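Local coordinates for protein alpha-1,4-endofucoidanase (Mariniflexile fucanivorans, PDB 6DLH) that hydrolyses alpha-1,4 linkages inside fucoidan chains as an endo-acting, retaining glycoside hydrolase of family 107, at residues L384-T387 / N391-V394; L69-D74 / V394-P399; Q189-G194 / Y200-A205. All blocks are in the same frame, centred on the assembly; numbering follows the deposited sequence.

Contact 1 (L384-T387 / N391-V394); sequences LVRT and NAPV
Arg386 and Val394 face each other as an antiparallel hydrogen-bonded pair, each serving the other as both donor and acceptor. Arg386 N gives its proton almost straight (168°) to Val394 O at 3.2 Å, with the donor tilted out of the carbonyl plane. In the return bond Val394 N reaches Arg386 O at 2.9 Å, in the carbonyl plane and on a lone pair, but the N-H is bent further from the line. The neighbouring amide, Val385 N, probably bonds to Thr396 O. With Val385 and Arg386 both opposite the single residue Val394, the pairing is a classic beta bulge, set in the loop that follows strand 377-379 of the parallel sheet. Val385 CB rests on Val394 CG1 at 3.8 Å. Past CG, which stands anti to its own backbone nitrogen (chi1 -162°), the Arg386 chain bends at chi3 and lies alongside 391-394, with NH1 3.6 Å from Val394 CG2. Ala392 O lies at the edge of the guanidinium, near its plane; NH1 is modelled as a donor to it, but at 2.4 Å the exact geometry is doubtful. Thr387, pointing away from 391-394, makes a weak hydrogen bond through OG1 to Glu53 OE2.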
# COMPACT_ATOMS: atom_id res chain seq x y z
N LEU A 384 10.58 6.11 -1.89
CA LEU A 384 9.65 6.76 -2.79
C LEU A 384 9.73 8.27 -2.55
O LEU A 384 10.24 8.70 -1.52
CB LEU A 384 8.24 6.23 -2.52
CG LEU A 384 8.09 4.71 -2.58
CD1 LEU A 384 6.68 4.30 -2.16
CD2 LEU A 384 8.43 4.18 -3.97
N VAL A 385 9.21 9.06 -3.50
CA VAL A 385 9.36 10.51 -3.45
C VAL A 385 8.56 11.11 -2.29
O VAL A 385 9.09 11.96 -1.57
CB VAL A 385 9.01 11.14 -4.81
CG1 VAL A 385 8.74 12.65 -4.71
CG2 VAL A 385 10.08 10.85 -5.85
N ARG A 386 7.29 10.71 -2.12
CA ARG A 386 6.45 11.25 -1.06
C ARG A 386 5.43 10.19 -0.65
O ARG A 386 4.54 9.83 -1.42
CB ARG A 386 5.79 12.55 -1.51
CG ARG A 386 5.25 13.41 -0.38
CD ARG A 386 4.43 14.61 -0.85
NE ARG A 386 5.17 15.51 -1.71
CZ ARG A 386 4.89 15.75 -2.99
NH1 ARG A 386 3.74 15.37 -3.51
NH2 ARG A 386 5.78 16.36 -3.75
N THR A 387 5.56 9.70 0.58
CA THR A 387 4.84 8.50 0.98
C THR A 387 3.53 8.83 1.70
O THR A 387 2.65 7.97 1.78
CB THR A 387 5.73 7.58 1.83
OG1 THR A 387 6.21 8.37 2.91
CG2 THR A 387 6.88 7.00 1.03
N ASN A 391 -0.78 13.96 1.69
CA ASN A 391 0.00 15.09 1.22
C ASN A 391 0.45 14.85 -0.22
O ASN A 391 1.65 14.90 -0.52
CB ASN A 391 1.18 15.39 2.15
CG ASN A 391 1.88 16.70 1.89
OD1 ASN A 391 1.31 17.62 1.30
ND2 ASN A 391 3.12 16.82 2.33
N ALA A 392 -0.51 14.60 -1.12
CA ALA A 392 -0.24 14.46 -2.54
C ALA A 392 0.87 13.43 -2.75
O ALA A 392 1.96 13.77 -3.18
CB ALA A 392 0.12 15.80 -3.14
N PRO A 393 0.61 12.13 -2.49
CA PRO A 393 1.68 11.13 -2.52
C PRO A 393 2.25 10.97 -3.93
O PRO A 393 1.54 11.12 -4.92
CB PRO A 393 0.98 9.84 -2.07
CG PRO A 393 -0.49 10.05 -2.39
CD PRO A 393 -0.72 11.55 -2.26
N VAL A 394 3.56 10.69 -3.99
CA VAL A 394 4.21 10.29 -5.22
C VAL A 394 4.87 8.94 -4.94
O VAL A 394 5.93 8.87 -4.33
CB VAL A 394 5.21 11.36 -5.70
CG1 VAL A 394 5.87 10.99 -7.02
CG2 VAL A 394 4.57 12.74 -5.77

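Contact 2 (L69-D74 / V394-P399); sequences LTQIKD and VLTLQP
The side-chain amide of Gln71 reads the backbone of Leu397 at two points. Leu397 N donates to Gln71 OE1 at 2.8 Å, meeting a lone pair in the carbonyl plane. In exchange, Gln71 NE2 donates to Leu397 O at 3.2 Å along a nearly straight line (172°), with the acceptor only 5° out of the amide plane. Using both ends of one amide in this way fixes its rotation. Gln71 OE1 also lies 3.3 Å from Leu397 CB. Beside the polar pair, Ile72 CG2 packs on Leu397 CD1 at 3.7 Å, the two side chains crossing at about a right angle.

The reach of the glutamine comes from its extended chain: CG is anti to the backbone nitrogen (chi1 -169°) and the next bond continues straight. Gln71 sits in the last turn of helix 66-71, and its side chain also touches Leu402 of helix 399-415. Leu397 leans on Phe68, about one helical turn before Gln71, and Thr396 on Asp67. Leu395, centre of an inverse gamma turn, offers its carbonyl to Trp50 NE1, and Gln398 occupies the N-cap position of helix 399-415. The contact thus joins the connections that follow the adjacent strands 46-49 and 377-379 of the parallel sheet, an arrangement consistent with a beta/alpha-barrel domain like that of the related family 29 fucosidases.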
# COMPACT_ATOMS: atom_id res chain seq x y z
N LEU A 69 5.56 0.02 -10.80
CA LEU A 69 5.96 -1.10 -11.63
C LEU A 69 6.33 -0.63 -13.04
O LEU A 69 7.25 -1.19 -13.63
CB LEU A 69 4.87 -2.18 -11.63
CG LEU A 69 4.68 -2.92 -10.30
CD1 LEU A 69 3.66 -4.03 -10.43
CD2 LEU A 69 6.00 -3.46 -9.77
N THR A 70 5.64 0.40 -13.55
CA THR A 70 5.99 0.99 -14.84
C THR A 70 7.41 1.54 -14.77
O THR A 70 8.22 1.29 -15.66
CB THR A 70 5.01 2.10 -15.26
OG1 THR A 70 3.79 1.43 -15.56
CG2 THR A 70 5.47 2.90 -16.47
N GLN A 71 7.71 2.28 -13.70
CA GLN A 71 9.00 2.92 -13.51
C GLN A 71 10.14 1.90 -13.50
O GLN A 71 11.24 2.23 -13.92
CB GLN A 71 9.01 3.78 -12.25
CG GLN A 71 10.22 4.69 -12.12
CD GLN A 71 10.33 5.28 -10.74
OE1 GLN A 71 9.95 4.66 -9.75
NE2 GLN A 71 10.87 6.49 -10.65
N ILE A 72 9.88 0.67 -13.02
CA ILE A 72 10.97 -0.27 -12.82
C ILE A 72 10.96 -1.36 -13.90
O ILE A 72 11.58 -2.41 -13.72
CB ILE A 72 10.98 -0.84 -11.38
CG1 ILE A 72 9.74 -1.69 -11.08
CG2 ILE A 72 11.19 0.27 -10.35
CD1 ILE A 72 9.96 -2.73 -10.01
N LYS A 73 10.30 -1.07 -15.03
CA LYS A 73 10.16 -2.03 -16.12
C LYS A 73 11.52 -2.54 -16.56
O LYS A 73 11.66 -3.72 -16.89
CB LYS A 73 9.48 -1.38 -17.33
CG LYS A 73 7.98 -1.60 -17.46
CD LYS A 73 7.36 -0.82 -18.60
CE LYS A 73 7.53 -1.49 -19.95
NZ LYS A 73 6.58 -2.63 -20.10
N ASP A 74 12.53 -1.66 -16.55
CA ASP A 74 13.85 -1.97 -17.09
C ASP A 74 14.71 -2.73 -16.09
O ASP A 74 15.83 -3.13 -16.42
CB ASP A 74 14.52 -0.69 -17.61
CG ASP A 74 15.64 -0.95 -18.60
OD1 ASP A 74 15.58 -1.99 -19.29
OD2 ASP A 74 16.56 -0.13 -18.68
N VAL A 394 3.56 10.69 -3.99
CA VAL A 394 4.21 10.29 -5.22
C VAL A 394 4.87 8.94 -4.94
O VAL A 394 5.93 8.87 -4.33
CB VAL A 394 5.21 11.36 -5.70
CG1 VAL A 394 5.87 10.99 -7.02
CG2 VAL A 394 4.57 12.74 -5.77
N LEU A 395 4.20 7.86 -5.35
CA LEU A 395 4.55 6.53 -4.89
C LEU A 395 5.42 5.84 -5.94
O LEU A 395 5.21 4.68 -6.28
CB LEU A 395 3.27 5.75 -4.57
CG LEU A 395 2.37 6.36 -3.49
CD1 LEU A 395 1.13 5.52 -3.30
CD2 LEU A 395 3.12 6.49 -2.17
N THR A 396 6.41 6.59 -6.44
CA THR A 396 7.44 6.06 -7.33
C THR A 396 8.80 6.39 -6.71
O THR A 396 8.86 7.20 -5.79
CB THR A 396 7.26 6.60 -8.75
OG1 THR A 396 7.27 8.02 -8.67
CG2 THR A 396 5.99 6.11 -9.42
N LEU A 397 9.87 5.76 -7.23
CA LEU A 397 11.21 5.86 -6.67
C LEU A 397 11.74 7.29 -6.83
O LEU A 397 11.51 7.93 -7.85
CB LEU A 397 12.17 4.90 -7.37
CG LEU A 397 11.94 3.40 -7.17
CD1 LEU A 397 12.91 2.61 -8.03
CD2 LEU A 397 12.10 3.00 -5.70
N GLN A 398 12.47 7.74 -5.81
CA GLN A 398 13.45 8.80 -5.98
C GLN A 398 14.33 8.48 -7.18
O GLN A 398 14.80 7.35 -7.34
CB GLN A 398 14.33 8.91 -4.73
CG GLN A 398 13.64 9.58 -3.55
CD GLN A 398 13.52 11.07 -3.72
OE1 GLN A 398 13.94 11.65 -4.73
NE2 GLN A 398 12.95 11.72 -2.72
N PRO A 399 14.57 9.46 -8.08
CA PRO A 399 15.41 9.24 -9.26
C PRO A 399 16.74 8.56 -8.92
O PRO A 399 17.18 7.70 -9.67
CB PRO A 399 15.61 10.67 -9.79
CG PRO A 399 14.32 11.37 -9.42
CD PRO A 399 14.02 10.83 -8.03

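Contact 3 (Q189-G194 / Y200-A205); sequences QTYHEG and YMFCYA
Tyr191 is the first residue of its segment to meet Phe202, with its ring lying across the end of the phenylalanine: CD1 comes within 4.1 Å of Phe202 CZ, the two side chains crossing at about a right angle. Tyr191 O lies 3.7 Å from Phe202 CE2 while accepting a hydrogen bond from Arg198 NE. With CG between the backbone nitrogen and the carbonyl carbon (chi1 55°), the ring folds back over its own chain; Gln189 CB packs against one face and CD1 lies at the edge of the His192 ring.

His192 comes next, the third residue of a type I turn from Thr190 to Glu193. Its imidazole and the Phe202 ring form an offset stack, with centroids 4.5 Å apart and planes inclined at 12°; Phe202 CD1 lies over the imidazole toward its rim. His192 CA stands over the phenylalanine face too, and His192 O is 3.7 Å from Phe202 CD2.

Phe185 also meets the imidazole, at a steep angle. Beyond this loop, Phe202 packs on Ile250 and Ala253 of helix 249-259, while its helix, 198-216, runs between the neighbouring parallel strands 143-149 and 222-226 in chain order, leaning through Cys203 on helix 168-176.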
# COMPACT_ATOMS: atom_id res chain seq x y z
N GLN A 189 -6.63 -23.31 24.91
CA GLN A 189 -5.31 -23.80 25.25
C GLN A 189 -4.82 -23.09 26.51
O GLN A 189 -5.29 -22.00 26.84
CB GLN A 189 -4.34 -23.62 24.08
CG GLN A 189 -4.45 -24.69 23.00
CD GLN A 189 -3.70 -25.96 23.33
OE1 GLN A 189 -3.28 -26.18 24.47
NE2 GLN A 189 -3.51 -26.80 22.33
N THR A 190 -3.86 -23.72 27.20
CA THR A 190 -3.37 -23.26 28.49
C THR A 190 -2.31 -22.17 28.30
O THR A 190 -2.24 -21.23 29.08
CB THR A 190 -2.84 -24.44 29.32
OG1 THR A 190 -1.66 -24.94 28.68
CG2 THR A 190 -3.84 -25.56 29.49
N TYR A 191 -1.51 -22.31 27.23
CA TYR A 191 -0.36 -21.45 26.98
C TYR A 191 -0.78 -20.14 26.31
O TYR A 191 0.07 -19.34 25.93
CB TYR A 191 0.69 -22.18 26.14
CG TYR A 191 0.21 -22.76 24.83
CD1 TYR A 191 -0.29 -21.95 23.82
CD2 TYR A 191 0.29 -24.12 24.59
CE1 TYR A 191 -0.72 -22.48 22.62
CE2 TYR A 191 -0.13 -24.67 23.39
CZ TYR A 191 -0.64 -23.85 22.40
OH TYR A 191 -1.06 -24.38 21.21
N HIS A 192 -2.10 -19.93 26.18
CA HIS A 192 -2.63 -18.73 25.56
C HIS A 192 -2.52 -17.54 26.51
O HIS A 192 -2.52 -16.39 26.07
CB HIS A 192 -4.09 -18.94 25.14
CG HIS A 192 -4.28 -19.58 23.81
ND1 HIS A 192 -3.36 -20.48 23.28
CD2 HIS A 192 -5.28 -19.50 22.91
CE1 HIS A 192 -3.79 -20.90 22.10
NE2 HIS A 192 -4.97 -20.32 21.86
N GLU A 193 -2.44 -17.83 27.82
CA GLU A 193 -2.44 -16.77 28.82
C GLU A 193 -1.07 -16.68 29.49
O GLU A 193 -0.29 -17.63 29.45
CB GLU A 193 -3.62 -16.93 29.79
CG GLU A 193 -4.15 -15.59 30.29
CD GLU A 193 -5.65 -15.51 30.48
OE1 GLU A 193 -6.37 -16.42 30.02
OE2 GLU A 193 -6.11 -14.51 31.08
N GLY A 194 -0.80 -15.52 30.10
CA GLY A 194 0.50 -15.19 30.65
C GLY A 194 0.66 -13.68 30.80
O GLY A 194 -0.31 -12.98 31.07
N TYR A 200 -4.31 -11.35 23.76
CA TYR A 200 -4.70 -10.56 22.61
C TYR A 200 -3.81 -10.89 21.40
O TYR A 200 -4.28 -10.86 20.27
CB TYR A 200 -4.69 -9.07 22.94
CG TYR A 200 -5.46 -8.67 24.18
CD1 TYR A 200 -6.80 -8.98 24.32
CD2 TYR A 200 -4.84 -7.96 25.20
CE1 TYR A 200 -7.51 -8.60 25.45
CE2 TYR A 200 -5.54 -7.58 26.34
CZ TYR A 200 -6.88 -7.90 26.46
OH TYR A 200 -7.58 -7.53 27.58
N MET A 201 -2.53 -11.20 21.66
CA MET A 201 -1.59 -11.51 20.59
C MET A 201 -2.04 -12.78 19.87
O MET A 201 -1.97 -12.84 18.64
CB MET A 201 -0.16 -11.69 21.11
CG MET A 201 0.48 -10.40 21.60
SD MET A 201 0.98 -9.29 20.25
CE MET A 201 2.12 -10.36 19.37
N PHE A 202 -2.50 -13.77 20.63
CA PHE A 202 -2.98 -15.03 20.07
C PHE A 202 -4.29 -14.79 19.31
O PHE A 202 -4.56 -15.49 18.34
CB PHE A 202 -3.13 -16.10 21.15
CG PHE A 202 -1.88 -16.85 21.52
CD1 PHE A 202 -1.47 -17.95 20.77
CD2 PHE A 202 -1.12 -16.48 22.62
CE1 PHE A 202 -0.32 -18.65 21.12
CE2 PHE A 202 0.02 -17.19 22.97
CZ PHE A 202 0.42 -18.27 22.21
N CYS A 203 -5.08 -13.81 19.77
CA CYS A 203 -6.29 -13.39 19.07
C CYS A 203 -5.93 -13.06 17.62
O CYS A 203 -6.50 -13.63 16.69
CB CYS A 203 -6.91 -12.16 19.73
SG CYS A 203 -8.11 -12.49 21.05
N TYR A 204 -4.96 -12.15 17.47
CA TYR A 204 -4.55 -11.62 16.18
C TYR A 204 -4.10 -12.74 15.24
O TYR A 204 -4.52 -12.79 14.09
CB TYR A 204 -3.47 -10.54 16.34
CG TYR A 204 -3.14 -9.81 15.06
CD1 TYR A 204 -3.87 -8.69 14.68
CD2 TYR A 204 -2.13 -10.25 14.23
CE1 TYR A 204 -3.58 -8.01 13.50
CE2 TYR A 204 -1.83 -9.59 13.04
CZ TYR A 204 -2.56 -8.47 12.68
OH TYR A 204 -2.28 -7.81 11.52
N ALA A 205 -3.26 -13.64 15.75
CA ALA A 205 -2.75 -14.73 14.93
C ALA A 205 -3.90 -15.58 14.37
O ALA A 205 -3.87 -15.96 13.20
CB ALA A 205 -1.76 -15.56 15.70

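From the N terminus, the chain first passes 69-74, at the end of the helix that follows strand 46-49, and contact 2 is completed some 320 residues later. Most of the parallel sheet is laid down in between. Contact 3 falls within that span, a short local closure between a loop and the start of helix 198-216, about 20 Å from contact 2 at the nearest atoms. Contact 1 closes a short loop after strand 377-379, and its second segment runs into the one that completes contact 2. The two share Val394 and touch directly, so 384-399 links the surface turn to helix 66-71, whereas contact 3 packs a loop on helix 198-216 in a separate part of the domain.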